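PDB 6OSU: D-alanyl-D-alanine carboxypeptidase (Penicillin binding protein) family protein from Francisella tularensis subsp. tularensis, which probably removes the terminal D-alanine from the peptide side chains of peptidoglycan precursors, as a serine-type D-Ala-D-Ala carboxypeptidase of the S11 family. Local coordinates for residues M43-G48 with G297-S302; K327-L332 with V368-V373; V331-A336 with Q362-T367; T357-Q362 with V416-V421; N398-L403 with I410-V415. All coordinates share one frame; numbering follows the deposited sequence.

Contact 1. Residues M43-G48 with G297-S302; sequences MDYRTG and GERFIS
M43 pairs with I301 through two nearly straight backbone hydrogen bonds, M43 N to I301 O (2.8 Å) and I301 N to M43 O (2.7 Å). The M43 side chain leads away from I301 and touches R184 of helix 176-189. D44 comes next, opposite F300 in a non-hydrogen-bonded pair. With CG anti to the backbone N (chi1 176°), the D44 side chain swings along F300: CB meets F300 CE1 at 3.6 Å, and OD2 sits over one face of the ring near its rim. That same OD2 is 3.0 Å from OE2 of E298, two carboxylates whose closeness could raise the proton affinity of one of them. D44 OD1 takes the backbone N and the hydroxyl of T47, an Asx motif that curls the chain out of the strand. These two strands, 39-44 and 298-307, are neighbours in the central antiparallel sheet of the penicillin-binding domain, in the beta-lactamase clan, joining parts of the chain some 250 residues apart. At Y45 the pairing ends with Y45 N to R299 O (3.0 Å). Y45 CB and CG rest against R299 CD, while the R299 guanidinium, nearly perpendicular to the ring, goes on to S292 and D275. R46 closes the contact: its NH2 forms a salt bridge to E298 OE1 at 2.9 Å, with OE1 in the guanidinium plane and G297 O over one face.

Contact 2. Residues K327-L332 with V368-V373; sequences KYENVL and VPKTYV
The Y328 ring and the P369 ring run alongside each other, CE1 of the tyrosine 3.9 Å from CG of the proline. That CG also projects over the centre of the Y372 ring, 3.7 Å above its plane, so the proline fills the hollow between the two aromatic residues. A second junction of bumps lies farther along, where V331 CG2 and V373 CG2 meet tip to tip at 3.8 Å. V368 CG2 comes in across V331 from the side, 4.1 Å from V331 CG2. E329, extended beyond CG (chi2 163°), crosses K370 at about a right angle, its OE2 resting by K370 CG and its OE1 against a methyl of V373. This is the start of the two-stranded antiparallel ribbon of the PBP5-type C-terminal domain, where the chain leaves helix 310-327 and runs directly into strand 328-334. Strand 364-369 ends here, and the chain goes into a helical turn at 370-372. V368 N donates to E329 O at 2.8 Å, and K370 N reaches K327 O from above the carbonyl plane. Bends at chi3 and chi4 fold the K370 chain back past E329, bringing NZ to Y328 O at 2.9 Å. K327 O also receives a hydrogen from a water, 2.8 Å from it, which accepts in turn from T371 N. Beyond the ribbon, V368 and Y372 both touch I410 of strand 409-417.

Contact 3. Residues V331-A336 with Q362-T367; sequences VLLYKA and QNIYKT
A classic beta bulge breaks the ribbon of strands 328-334 and 364-369 here, L333 and Y334 both facing I364 in the PBP5-type C-terminal domain. Ahead of the bulge, V331 and K366 form a hydrogen-bonded pair, with V331 N to K366 O at 3.0 Å. The extra residue lets I364 O receive two amides: a weak, bent bond from L333 N, and a longer but straighter one from Y334 N (3.3 Å) that uses a lone pair in the carbonyl plane. I364 N returns to Y334 O at 2.9 Å.

I364 is the residue wedged between the bulge side chains. With CG1 beside the backbone N (chi1 -61°), it turns CG2 to L333 CB at 3.7 Å and CG1 to Y334 CB. L333 CD1 extends farther, to K366 CB, the two side chains crossing at a slant. These apolar groups face the five-stranded sheet: I364 touches A411, I413 and L399, and L333 touches I401. On the other face L332 CB lies 4.1 Å from CD1 of Y365, whose ring turns an edge to the L332 backbone. Back on the I364 face, the Y334 ring has Q362 O at its edge, in plane, and its hydroxyl is bonded to S338 and S360. Past the last strand pair N363 takes over with its side chain: N363 OD1 accepts from A336 N at 3.0 Å, with A336 CB 3.4 Å from the same oxygen.

Contact 4. Residues T357-Q362 with V416-V421; sequences TVASNQ and VAMNNV
A359 and V416 form the close-knit end of this contact, joined by A359 N to V416 O at 3.1 Å and V416 N to A359 O at 3.0 Å. The CG1 methyl of V416 lies 3.4 Å from A359 O, and V358 CA brings its hydrogen toward V416 O at 3.2 Å. On the same face as A417, the V358 side chain is buried and reaches V415 and V396. Strands 355-359 and 409-417 are antiparallel neighbours in the five-stranded sheet of the C-terminal domain, and the contact lies where 409-417 runs out. M418 N still bonds T357 O, at 2.8 Å, after which side chains take over. N419 OD1 accepts T357 N at 2.7 Å through an in-plane lone pair, but the N-H is bent away from it (131°). The threonine hydroxyl has its own partner in T341. Toward solvent, the exposed M418 folds back at chi2 and chi3 to bring SD within 3.9 Å of A359 CB. At the other end the strand stops at A359, and the chain leaves its neighbour at S360, whose OG takes Q362 N in an ST turn.

Contact 5. Residues N398-L403 with I410-V415; sequences NLVITL and IASIPV
L399 and I413 sit at the centre of a beta hairpin formed by strands 395-403 and 409-417, which lie side by side in the five-stranded sheet of the C-terminal domain; the N-to-C directions of 398-403 and 411-415 are 160° apart. Taking the backbone bonds first, L399 N gives to I413 O at 2.7 Å and I413 N returns to L399 O at 3.0 Å. Two residues along, I401 N meets A411 O at 2.9 Å in an almost straight bond. The pattern then slips: I401 O takes I410 N at 2.6 Å and a weak, longer bond from A411 N, so that I410 and A411 both face I401 in a classic beta bulge. This coincides with a corner in the chain at I410, as the strand comes in from the hairpin turn.

Weaker CA-H...O contacts fill the non-hydrogen-bonded positions, with S412 CA against L399 O and V400 CA against A411 O.

Apolar packing concentrates on the face of L399, I401, A411 and I413, which strand 364-369 and L333 and Y334 of strand 328-334 cover. I413 CG2, placed between its backbone N and carbonyl carbon (chi1 -152°), is the branch that touches L399 CB, at 3.9 Å. Farther on, I401 CG1 rests on the A411 methyl at 4.0 Å, while I410, at the corner, sets its CB against I401 CG2 and leans toward L403 and Y372.

Polar side chains edge the opposite face. S412 OG stands by the N398 side chain, 3.5 Å from its CB, and N398 OD1 approaches P414 CA at 3.2 Å.

Overall arrangement
Contact 1 belongs to the penicillin-binding domain; contacts 2 to 5 all lie in the PBP5-type C-terminal domain. Contacts 2 and 3, centres 12 Å apart, are successive parts of one two-stranded ribbon, strands 328-334 and 364-369. Contacts 4 and 5, centres 15 Å apart, share strand 409-417 of the five-stranded sheet, and contact 5 is nested in the loop closed by contact 4. The ribbon packs on that sheet: contacts 3 and 5 touch, their centres 10 Å apart. Contact 1 precedes all others along the chain but touches contacts 2 and 3, for instance through T47 and T367, so the ribbon lies at the domain boundary, where helix 310-327 leads into strand 328-334. The centre of contact 4 is about 31 Å from that of contact 1.

Contact 1. Residues M43-G48 with G297-S302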
# COMPACT_ATOMS: atom_id res chain seq x y z
N MET A 43 7.62 1.27 -1.41
CA MET A 43 7.84 0.58 -0.15
C MET A 43 7.41 -0.87 -0.27
O MET A 43 6.38 -1.17 -0.89
CB MET A 43 7.06 1.28 0.98
CG MET A 43 6.91 0.45 2.24
SD MET A 43 5.82 1.25 3.45
CE MET A 43 6.76 2.73 3.82
N ASP A 44 8.20 -1.77 0.31
CA ASP A 44 7.81 -3.17 0.39
C ASP A 44 6.82 -3.37 1.53
O ASP A 44 6.94 -2.77 2.60
CB ASP A 44 9.04 -4.06 0.60
CG ASP A 44 8.67 -5.52 0.79
OD1 ASP A 44 8.50 -5.95 1.96
OD2 ASP A 44 8.53 -6.24 -0.22
N TYR A 45 5.82 -4.22 1.28
CA TYR A 45 4.70 -4.33 2.21
C TYR A 45 5.09 -5.07 3.48
O TYR A 45 4.76 -4.62 4.59
CB TYR A 45 3.52 -5.02 1.52
CG TYR A 45 2.45 -5.46 2.49
CD1 TYR A 45 1.67 -4.54 3.17
CD2 TYR A 45 2.22 -6.81 2.73
CE1 TYR A 45 0.70 -4.94 4.07
CE2 TYR A 45 1.25 -7.23 3.62
CZ TYR A 45 0.50 -6.29 4.29
OH TYR A 45 -0.47 -6.69 5.17
N ARG A 46 5.78 -6.20 3.35
CA ARG A 46 6.04 -7.03 4.52
C ARG A 46 7.16 -6.46 5.39
O ARG A 46 7.10 -6.55 6.62
CB ARG A 46 6.36 -8.46 4.09
CG ARG A 46 5.13 -9.25 3.67
CD ARG A 46 5.48 -10.66 3.24
NE ARG A 46 6.33 -10.68 2.05
CZ ARG A 46 6.70 -11.79 1.42
NH1 ARG A 46 6.30 -12.97 1.86
NH2 ARG A 46 7.48 -11.71 0.35
N THR A 47 8.19 -5.87 4.78
CA THR A 47 9.29 -5.33 5.57
C THR A 47 9.11 -3.87 5.93
O THR A 47 9.78 -3.39 6.85
CB THR A 47 10.62 -5.48 4.81
OG1 THR A 47 10.56 -4.71 3.60
CG2 THR A 47 10.91 -6.94 4.47
N GLY A 48 8.23 -3.15 5.24
CA GLY A 48 8.17 -1.72 5.38
C GLY A 48 9.34 -0.98 4.79
O GLY A 48 9.38 0.26 4.86
N GLY A 297 4.01 -13.45 -4.02
CA GLY A 297 4.13 -13.22 -2.60
C GLY A 297 4.78 -11.89 -2.23
O GLY A 297 4.80 -11.50 -1.06
N GLU A 298 5.30 -11.19 -3.24
CA GLU A 298 6.02 -9.94 -3.04
C GLU A 298 5.12 -8.77 -3.46
O GLU A 298 4.84 -8.60 -4.65
CB GLU A 298 7.33 -9.95 -3.81
CG GLU A 298 8.25 -8.77 -3.53
CD GLU A 298 9.06 -8.94 -2.26
OE1 GLU A 298 8.77 -9.86 -1.47
OE2 GLU A 298 10.00 -8.14 -2.05
N ARG A 299 4.67 -7.99 -2.49
CA ARG A 299 3.80 -6.85 -2.73
C ARG A 299 4.55 -5.55 -2.44
O ARG A 299 5.23 -5.43 -1.42
CB ARG A 299 2.54 -6.90 -1.85
CG ARG A 299 1.76 -5.59 -1.85
CD ARG A 299 0.61 -5.60 -0.87
NE ARG A 299 -0.39 -6.61 -1.21
CZ ARG A 299 -1.30 -6.46 -2.16
NH1 ARG A 299 -1.34 -5.35 -2.89
NH2 ARG A 299 -2.17 -7.43 -2.40
N PHE A 300 4.41 -4.60 -3.35
CA PHE A 300 4.99 -3.28 -3.19
C PHE A 300 3.90 -2.22 -3.21
O PHE A 300 2.86 -2.38 -3.85
CB PHE A 300 6.03 -2.98 -4.27
CG PHE A 300 7.37 -3.59 -4.01
CD1 PHE A 300 8.27 -2.98 -3.14
CD2 PHE A 300 7.74 -4.79 -4.60
CE1 PHE A 300 9.51 -3.54 -2.89
CE2 PHE A 300 8.97 -5.36 -4.36
CZ PHE A 300 9.86 -4.74 -3.50
N ILE A 301 4.16 -1.13 -2.49
CA ILE A 301 3.27 0.02 -2.44
C ILE A 301 4.01 1.22 -3.02
O ILE A 301 5.14 1.51 -2.62
CB ILE A 301 2.79 0.30 -1.01
CG1 ILE A 301 1.90 -0.85 -0.53
CG2 ILE A 301 2.07 1.63 -0.92
CD1 ILE A 301 1.72 -0.90 0.98
N SER A 302 3.38 1.90 -3.98
CA SER A 302 3.96 3.07 -4.61
C SER A 302 2.99 4.23 -4.49
O SER A 302 1.78 4.07 -4.66
CB SER A 302 4.28 2.82 -6.08
OG SER A 302 5.59 2.31 -6.24

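Contact 2. Residues K327-L332 with V368-V373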
# COMPACT_ATOMS: atom_id res chain seq x y z
N LYS A 327 13.74 -6.23 -9.33
CA LYS A 327 15.12 -6.08 -8.89
C LYS A 327 15.33 -6.34 -7.40
O LYS A 327 16.47 -6.33 -6.95
CB LYS A 327 15.65 -4.68 -9.25
CG LYS A 327 15.52 -4.37 -10.72
CD LYS A 327 16.65 -3.49 -11.22
CE LYS A 327 16.87 -3.70 -12.71
NZ LYS A 327 17.26 -5.11 -13.01
N TYR A 328 14.26 -6.59 -6.64
CA TYR A 328 14.37 -6.71 -5.19
C TYR A 328 13.78 -8.04 -4.74
O TYR A 328 13.23 -8.82 -5.52
CB TYR A 328 13.69 -5.53 -4.49
CG TYR A 328 14.52 -4.28 -4.54
CD1 TYR A 328 15.42 -3.98 -3.52
CD2 TYR A 328 14.43 -3.40 -5.61
CE1 TYR A 328 16.19 -2.84 -3.56
CE2 TYR A 328 15.20 -2.25 -5.66
CZ TYR A 328 16.08 -1.98 -4.63
OH TYR A 328 16.85 -0.84 -4.67
N GLU A 329 13.90 -8.29 -3.44
CA GLU A 329 13.68 -9.61 -2.86
C GLU A 329 13.62 -9.47 -1.35
O GLU A 329 14.36 -8.67 -0.77
CB GLU A 329 14.81 -10.56 -3.28
CG GLU A 329 14.49 -12.03 -3.22
CD GLU A 329 15.49 -12.85 -4.01
OE1 GLU A 329 16.66 -12.92 -3.59
OE2 GLU A 329 15.11 -13.41 -5.06
N ASN A 330 12.74 -10.24 -0.72
CA ASN A 330 12.65 -10.30 0.74
C ASN A 330 13.45 -11.50 1.22
O ASN A 330 13.22 -12.62 0.77
CB ASN A 330 11.20 -10.38 1.21
CG ASN A 330 10.51 -9.03 1.22
OD1 ASN A 330 11.08 -8.03 0.81
ND2 ASN A 330 9.27 -9.01 1.70
N VAL A 331 14.40 -11.25 2.13
CA VAL A 331 15.29 -12.27 2.66
C VAL A 331 15.34 -12.14 4.17
O VAL A 331 15.49 -11.04 4.71
CB VAL A 331 16.71 -12.17 2.06
CG1 VAL A 331 17.60 -13.26 2.64
CG2 VAL A 331 16.66 -12.28 0.54
N LEU A 332 15.23 -13.27 4.87
CA LEU A 332 15.46 -13.32 6.31
C LEU A 332 16.96 -13.45 6.53
O LEU A 332 17.51 -14.55 6.51
CB LEU A 332 14.70 -14.48 6.95
CG LEU A 332 14.84 -14.60 8.47
CD1 LEU A 332 14.11 -13.46 9.16
CD2 LEU A 332 14.36 -15.95 8.97
N VAL A 368 16.09 -6.51 -0.15
CA VAL A 368 17.42 -6.24 -0.67
C VAL A 368 17.44 -6.56 -2.16
O VAL A 368 16.59 -7.31 -2.66
CB VAL A 368 18.50 -7.04 0.08
CG1 VAL A 368 18.54 -6.64 1.55
CG2 VAL A 368 18.25 -8.53 -0.06
N PRO A 369 18.38 -5.98 -2.91
CA PRO A 369 18.49 -6.31 -4.34
C PRO A 369 18.74 -7.80 -4.55
O PRO A 369 19.49 -8.43 -3.80
CB PRO A 369 19.68 -5.47 -4.81
CG PRO A 369 19.75 -4.34 -3.83
CD PRO A 369 19.32 -4.92 -2.52
N LYS A 370 18.08 -8.36 -5.58
CA LYS A 370 18.30 -9.76 -5.92
C LYS A 370 19.77 -10.05 -6.16
O LYS A 370 20.27 -11.12 -5.79
CB LYS A 370 17.50 -10.13 -7.18
CG LYS A 370 16.03 -10.39 -6.97
CD LYS A 370 15.46 -11.11 -8.18
CE LYS A 370 14.29 -10.36 -8.80
NZ LYS A 370 13.08 -10.36 -7.92
N THR A 371 20.49 -9.10 -6.76
CA THR A 371 21.89 -9.31 -7.09
C THR A 371 22.79 -9.32 -5.86
O THR A 371 23.93 -9.79 -5.96
CB THR A 371 22.36 -8.22 -8.06
OG1 THR A 371 22.02 -6.93 -7.53
CG2 THR A 371 21.68 -8.39 -9.41
N TYR A 372 22.32 -8.82 -4.72
CA TYR A 372 23.14 -8.85 -3.51
C TYR A 372 23.10 -10.20 -2.81
O TYR A 372 24.06 -10.56 -2.12
CB TYR A 372 22.68 -7.78 -2.51
CG TYR A 372 23.02 -6.34 -2.83
CD1 TYR A 372 22.82 -5.34 -1.89
CD2 TYR A 372 23.53 -5.98 -4.07
CE1 TYR A 372 23.11 -4.03 -2.16
CE2 TYR A 372 23.84 -4.65 -4.36
CZ TYR A 372 23.62 -3.69 -3.39
OH TYR A 372 23.91 -2.37 -3.65
N VAL A 373 22.01 -10.95 -2.97
CA VAL A 373 21.71 -12.05 -2.04
C VAL A 373 22.84 -13.07 -1.94
O VAL A 373 23.26 -13.37 -0.80
CB VAL A 373 20.36 -12.69 -2.41
CG1 VAL A 373 20.16 -13.97 -1.61
CG2 VAL A 373 19.23 -11.72 -2.14
O HOH W 1 18.87 -6.98 -8.16

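Contact 3. Residues V331-A336 with Q362-T367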
# COMPACT_ATOMS: atom_id res chain seq x y z
N VAL A 331 14.40 -11.25 2.13
CA VAL A 331 15.29 -12.27 2.66
C VAL A 331 15.34 -12.14 4.17
O VAL A 331 15.49 -11.04 4.71
CB VAL A 331 16.71 -12.17 2.06
CG1 VAL A 331 17.60 -13.26 2.64
CG2 VAL A 331 16.66 -12.28 0.54
N LEU A 332 15.23 -13.27 4.87
CA LEU A 332 15.46 -13.32 6.31
C LEU A 332 16.96 -13.45 6.53
O LEU A 332 17.51 -14.55 6.51
CB LEU A 332 14.70 -14.48 6.95
CG LEU A 332 14.84 -14.60 8.47
CD1 LEU A 332 14.11 -13.46 9.16
CD2 LEU A 332 14.36 -15.95 8.97
N LEU A 333 17.63 -12.32 6.74
CA LEU A 333 19.08 -12.33 6.88
C LEU A 333 19.52 -12.90 8.23
O LEU A 333 20.60 -13.49 8.32
CB LEU A 333 19.63 -10.92 6.70
CG LEU A 333 19.23 -10.25 5.38
CD1 LEU A 333 19.57 -8.76 5.38
CD2 LEU A 333 19.90 -10.95 4.22
N TYR A 334 18.71 -12.72 9.27
CA TYR A 334 19.03 -13.24 10.59
C TYR A 334 17.75 -13.71 11.26
O TYR A 334 16.81 -12.92 11.42
CB TYR A 334 19.73 -12.18 11.45
CG TYR A 334 19.97 -12.63 12.88
CD1 TYR A 334 20.98 -13.54 13.17
CD2 TYR A 334 19.19 -12.16 13.92
CE1 TYR A 334 21.21 -13.96 14.47
CE2 TYR A 334 19.41 -12.58 15.22
CZ TYR A 334 20.42 -13.48 15.49
OH TYR A 334 20.65 -13.90 16.78
N LYS A 335 17.72 -14.98 11.64
CA LYS A 335 16.61 -15.54 12.41
C LYS A 335 16.85 -15.26 13.89
O LYS A 335 17.94 -15.55 14.41
CB LYS A 335 16.50 -17.05 12.15
CG LYS A 335 15.32 -17.72 12.82
CD LYS A 335 15.31 -19.21 12.54
CE LYS A 335 15.45 -19.49 11.05
NZ LYS A 335 15.14 -20.92 10.71
N ALA A 336 15.84 -14.70 14.56
CA ALA A 336 16.01 -14.27 15.94
C ALA A 336 16.43 -15.43 16.83
O ALA A 336 16.08 -16.59 16.59
CB ALA A 336 14.71 -13.65 16.46
N GLN A 362 15.61 -10.10 17.94
CA GLN A 362 14.97 -9.52 16.78
C GLN A 362 15.35 -10.28 15.52
O GLN A 362 16.41 -10.90 15.44
CB GLN A 362 15.36 -8.05 16.62
CG GLN A 362 15.12 -7.19 17.84
CD GLN A 362 13.65 -6.88 18.04
OE1 GLN A 362 13.03 -6.21 17.21
NE2 GLN A 362 13.08 -7.38 19.14
N ASN A 363 14.46 -10.24 14.53
CA ASN A 363 14.80 -10.73 13.21
C ASN A 363 15.53 -9.64 12.42
O ASN A 363 15.52 -8.46 12.78
CB ASN A 363 13.55 -11.16 12.44
CG ASN A 363 12.85 -12.34 13.06
OD1 ASN A 363 13.46 -13.38 13.33
ND2 ASN A 363 11.55 -12.20 13.31
N ILE A 364 16.16 -10.06 11.33
CA ILE A 364 16.56 -9.16 10.26
C ILE A 364 15.87 -9.68 9.01
O ILE A 364 16.35 -10.61 8.35
CB ILE A 364 18.08 -9.07 10.08
CG1 ILE A 364 18.74 -8.53 11.34
CG2 ILE A 364 18.40 -8.16 8.90
CD1 ILE A 364 20.24 -8.30 11.19
N TYR A 365 14.72 -9.10 8.69
CA TYR A 365 13.94 -9.43 7.51
C TYR A 365 13.91 -8.18 6.64
O TYR A 365 13.26 -7.19 7.00
CB TYR A 365 12.53 -9.89 7.90
CG TYR A 365 11.68 -10.40 6.76
CD1 TYR A 365 12.10 -11.47 5.97
CD2 TYR A 365 10.45 -9.82 6.48
CE1 TYR A 365 11.31 -11.94 4.93
CE2 TYR A 365 9.66 -10.28 5.45
CZ TYR A 365 10.09 -11.34 4.67
OH TYR A 365 9.30 -11.79 3.64
N LYS A 366 14.63 -8.22 5.52
CA LYS A 366 14.92 -7.01 4.76
C LYS A 366 14.63 -7.21 3.27
O LYS A 366 14.76 -8.31 2.73
CB LYS A 366 16.39 -6.59 4.96
CG LYS A 366 16.69 -5.14 4.63
CD LYS A 366 18.15 -4.79 4.90
CE LYS A 366 18.57 -3.52 4.16
NZ LYS A 366 18.11 -2.26 4.84
N THR A 367 14.24 -6.12 2.62
CA THR A 367 14.09 -6.08 1.17
C THR A 367 15.41 -5.62 0.57
O THR A 367 15.83 -4.47 0.76
CB THR A 367 12.95 -5.15 0.77
OG1 THR A 367 11.72 -5.62 1.35
CG2 THR A 367 12.80 -5.09 -0.74

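Contact 4. Residues T357-Q362 with V416-V421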
# COMPACT_ATOMS: atom_id res chain seq x y z
N THR A 357 29.13 -16.43 23.15
CA THR A 357 28.00 -16.53 22.24
C THR A 357 27.14 -15.28 22.36
O THR A 357 26.88 -14.80 23.46
CB THR A 357 27.15 -17.78 22.53
OG1 THR A 357 27.94 -18.96 22.30
CG2 THR A 357 25.92 -17.82 21.64
N VAL A 358 26.70 -14.76 21.21
CA VAL A 358 25.86 -13.58 21.16
C VAL A 358 24.62 -13.89 20.33
O VAL A 358 24.62 -14.80 19.49
CB VAL A 358 26.60 -12.36 20.57
CG1 VAL A 358 27.83 -12.03 21.41
CG2 VAL A 358 27.00 -12.62 19.12
N ALA A 359 23.56 -13.13 20.57
CA ALA A 359 22.30 -13.30 19.86
C ALA A 359 21.44 -12.07 20.10
O ALA A 359 21.66 -11.30 21.04
CB ALA A 359 21.56 -14.57 20.31
N SER A 360 20.45 -11.88 19.22
CA SER A 360 19.44 -10.85 19.35
C SER A 360 18.06 -11.48 19.28
O SER A 360 17.85 -12.46 18.55
CB SER A 360 19.59 -9.78 18.26
OG SER A 360 18.45 -8.94 18.20
N ASN A 361 17.12 -10.94 20.05
CA ASN A 361 15.75 -11.42 20.00
C ASN A 361 14.98 -10.91 18.79
O ASN A 361 13.81 -11.27 18.62
CB ASN A 361 15.00 -11.04 21.28
CG ASN A 361 15.06 -9.55 21.58
OD1 ASN A 361 15.55 -8.75 20.77
ND2 ASN A 361 14.55 -9.16 22.74
N GLN A 362 15.61 -10.10 17.94
CA GLN A 362 14.97 -9.52 16.78
C GLN A 362 15.35 -10.28 15.52
O GLN A 362 16.41 -10.90 15.44
CB GLN A 362 15.36 -8.05 16.62
CG GLN A 362 15.12 -7.19 17.84
CD GLN A 362 13.65 -6.88 18.04
OE1 GLN A 362 13.03 -6.21 17.21
NE2 GLN A 362 13.08 -7.38 19.14
N VAL A 416 23.52 -9.10 21.92
CA VAL A 416 23.65 -9.15 23.37
C VAL A 416 24.38 -10.43 23.76
O VAL A 416 24.37 -11.42 23.02
CB VAL A 416 22.27 -9.05 24.06
CG1 VAL A 416 21.71 -10.43 24.37
CG2 VAL A 416 22.35 -8.19 25.30
N ALA A 417 25.01 -10.41 24.93
CA ALA A 417 25.82 -11.53 25.38
C ALA A 417 24.94 -12.64 25.95
O ALA A 417 24.02 -12.38 26.74
CB ALA A 417 26.84 -11.07 26.42
N MET A 418 25.22 -13.87 25.55
CA MET A 418 24.56 -15.04 26.10
C MET A 418 25.46 -15.85 27.02
O MET A 418 24.98 -16.79 27.66
CB MET A 418 24.04 -15.94 24.97
CG MET A 418 23.24 -15.22 23.90
SD MET A 418 21.45 -15.37 24.09
CE MET A 418 21.05 -13.88 25.00
N ASN A 419 26.75 -15.52 27.10
CA ASN A 419 27.71 -16.16 27.99
C ASN A 419 28.25 -15.15 28.99
O ASN A 419 27.87 -13.98 29.01
CB ASN A 419 28.88 -16.76 27.20
CG ASN A 419 28.51 -18.04 26.48
OD1 ASN A 419 28.57 -18.10 25.25
ND2 ASN A 419 28.13 -19.06 27.23
N ASN A 420 29.16 -15.63 29.83
CA ASN A 420 29.95 -14.80 30.74
C ASN A 420 31.42 -15.00 30.42
O ASN A 420 31.84 -16.12 30.08
CB ASN A 420 29.67 -15.15 32.20
CG ASN A 420 28.39 -14.53 32.72
OD1 ASN A 420 28.17 -13.34 32.59
ND2 ASN A 420 27.53 -15.36 33.32
N VAL A 421 32.21 -13.94 30.53
CA VAL A 421 33.66 -14.02 30.42
C VAL A 421 34.28 -13.42 31.67
O VAL A 421 33.86 -12.35 32.13
CB VAL A 421 34.19 -13.32 29.15
CG1 VAL A 421 33.95 -14.19 27.94
CG2 VAL A 421 33.53 -11.96 29.00

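Contact 5. Residues N398-L403 with I410-V415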
# COMPACT_ATOMS: atom_id res chain seq x y z
N ASN A 398 27.19 -5.19 17.43
CA ASN A 398 26.16 -5.33 16.42
C ASN A 398 26.40 -6.57 15.58
O ASN A 398 27.54 -6.88 15.22
CB ASN A 398 26.13 -4.11 15.49
CG ASN A 398 25.71 -2.84 16.19
OD1 ASN A 398 24.77 -2.82 16.98
ND2 ASN A 398 26.42 -1.75 15.91
N LEU A 399 25.32 -7.29 15.26
CA LEU A 399 25.38 -8.25 14.17
C LEU A 399 25.23 -7.48 12.86
O LEU A 399 24.31 -6.67 12.71
CB LEU A 399 24.29 -9.32 14.30
CG LEU A 399 24.39 -10.46 13.28
CD1 LEU A 399 23.98 -11.78 13.91
CD2 LEU A 399 23.56 -10.20 12.03
N VAL A 400 26.13 -7.74 11.92
CA VAL A 400 26.23 -6.93 10.72
C VAL A 400 26.10 -7.83 9.50
O VAL A 400 26.69 -8.91 9.44
CB VAL A 400 27.57 -6.15 10.69
CG1 VAL A 400 27.75 -5.45 9.36
CG2 VAL A 400 27.61 -5.14 11.83
N ILE A 401 25.31 -7.37 8.53
CA ILE A 401 25.22 -8.00 7.21
C ILE A 401 25.97 -7.11 6.23
O ILE A 401 25.59 -5.95 6.02
CB ILE A 401 23.76 -8.18 6.77
CG1 ILE A 401 22.97 -8.95 7.84
CG2 ILE A 401 23.69 -8.90 5.43
CD1 ILE A 401 23.41 -10.37 8.01
N THR A 402 27.04 -7.64 5.65
CA THR A 402 27.86 -6.90 4.70
C THR A 402 27.73 -7.49 3.30
O THR A 402 27.31 -8.64 3.12
CB THR A 402 29.33 -6.90 5.13
OG1 THR A 402 29.73 -8.22 5.52
CG2 THR A 402 29.55 -5.95 6.29
N LEU A 403 28.09 -6.68 2.31
CA LEU A 403 28.00 -7.08 0.90
C LEU A 403 29.36 -7.61 0.46
O LEU A 403 30.28 -6.83 0.18
CB LEU A 403 27.55 -5.91 0.04
CG LEU A 403 27.42 -6.22 -1.45
CD1 LEU A 403 26.41 -7.34 -1.66
CD2 LEU A 403 27.02 -4.98 -2.24
N ILE A 410 24.70 -3.74 4.93
CA ILE A 410 23.32 -3.80 4.46
C ILE A 410 22.35 -3.70 5.62
O ILE A 410 21.36 -2.96 5.56
CB ILE A 410 23.11 -5.10 3.66
CG1 ILE A 410 23.92 -5.06 2.36
CG2 ILE A 410 21.63 -5.35 3.39
CD1 ILE A 410 23.87 -3.73 1.65
N ALA A 411 22.62 -4.42 6.70
CA ALA A 411 21.79 -4.39 7.90
C ALA A 411 22.70 -4.41 9.12
O ALA A 411 23.82 -4.93 9.07
CB ALA A 411 20.82 -5.57 7.95
N SER A 412 22.20 -3.85 10.22
CA SER A 412 22.95 -3.81 11.47
C SER A 412 21.96 -3.88 12.62
O SER A 412 20.97 -3.13 12.64
CB SER A 412 23.79 -2.54 11.58
OG SER A 412 24.51 -2.50 12.80
N ILE A 413 22.21 -4.78 13.57
CA ILE A 413 21.30 -4.96 14.69
C ILE A 413 22.11 -5.18 15.96
O ILE A 413 23.10 -5.93 15.95
CB ILE A 413 20.30 -6.10 14.40
CG1 ILE A 413 18.99 -5.88 15.14
CG2 ILE A 413 20.88 -7.47 14.74
CD1 ILE A 413 17.85 -6.68 14.57
N PRO A 414 21.77 -4.50 17.06
CA PRO A 414 22.53 -4.70 18.30
C PRO A 414 22.38 -6.13 18.82
O PRO A 414 21.31 -6.72 18.77
CB PRO A 414 21.92 -3.68 19.27
CG PRO A 414 20.61 -3.29 18.66
CD PRO A 414 20.80 -3.41 17.18
N VAL A 415 23.49 -6.67 19.30
CA VAL A 415 23.56 -8.05 19.75
C VAL A 415 23.98 -8.08 21.21
O VAL A 415 24.70 -7.19 21.69
CB VAL A 415 24.52 -8.88 18.86
CG1 VAL A 415 25.97 -8.67 19.27
CG2 VAL A 415 24.14 -10.34 18.89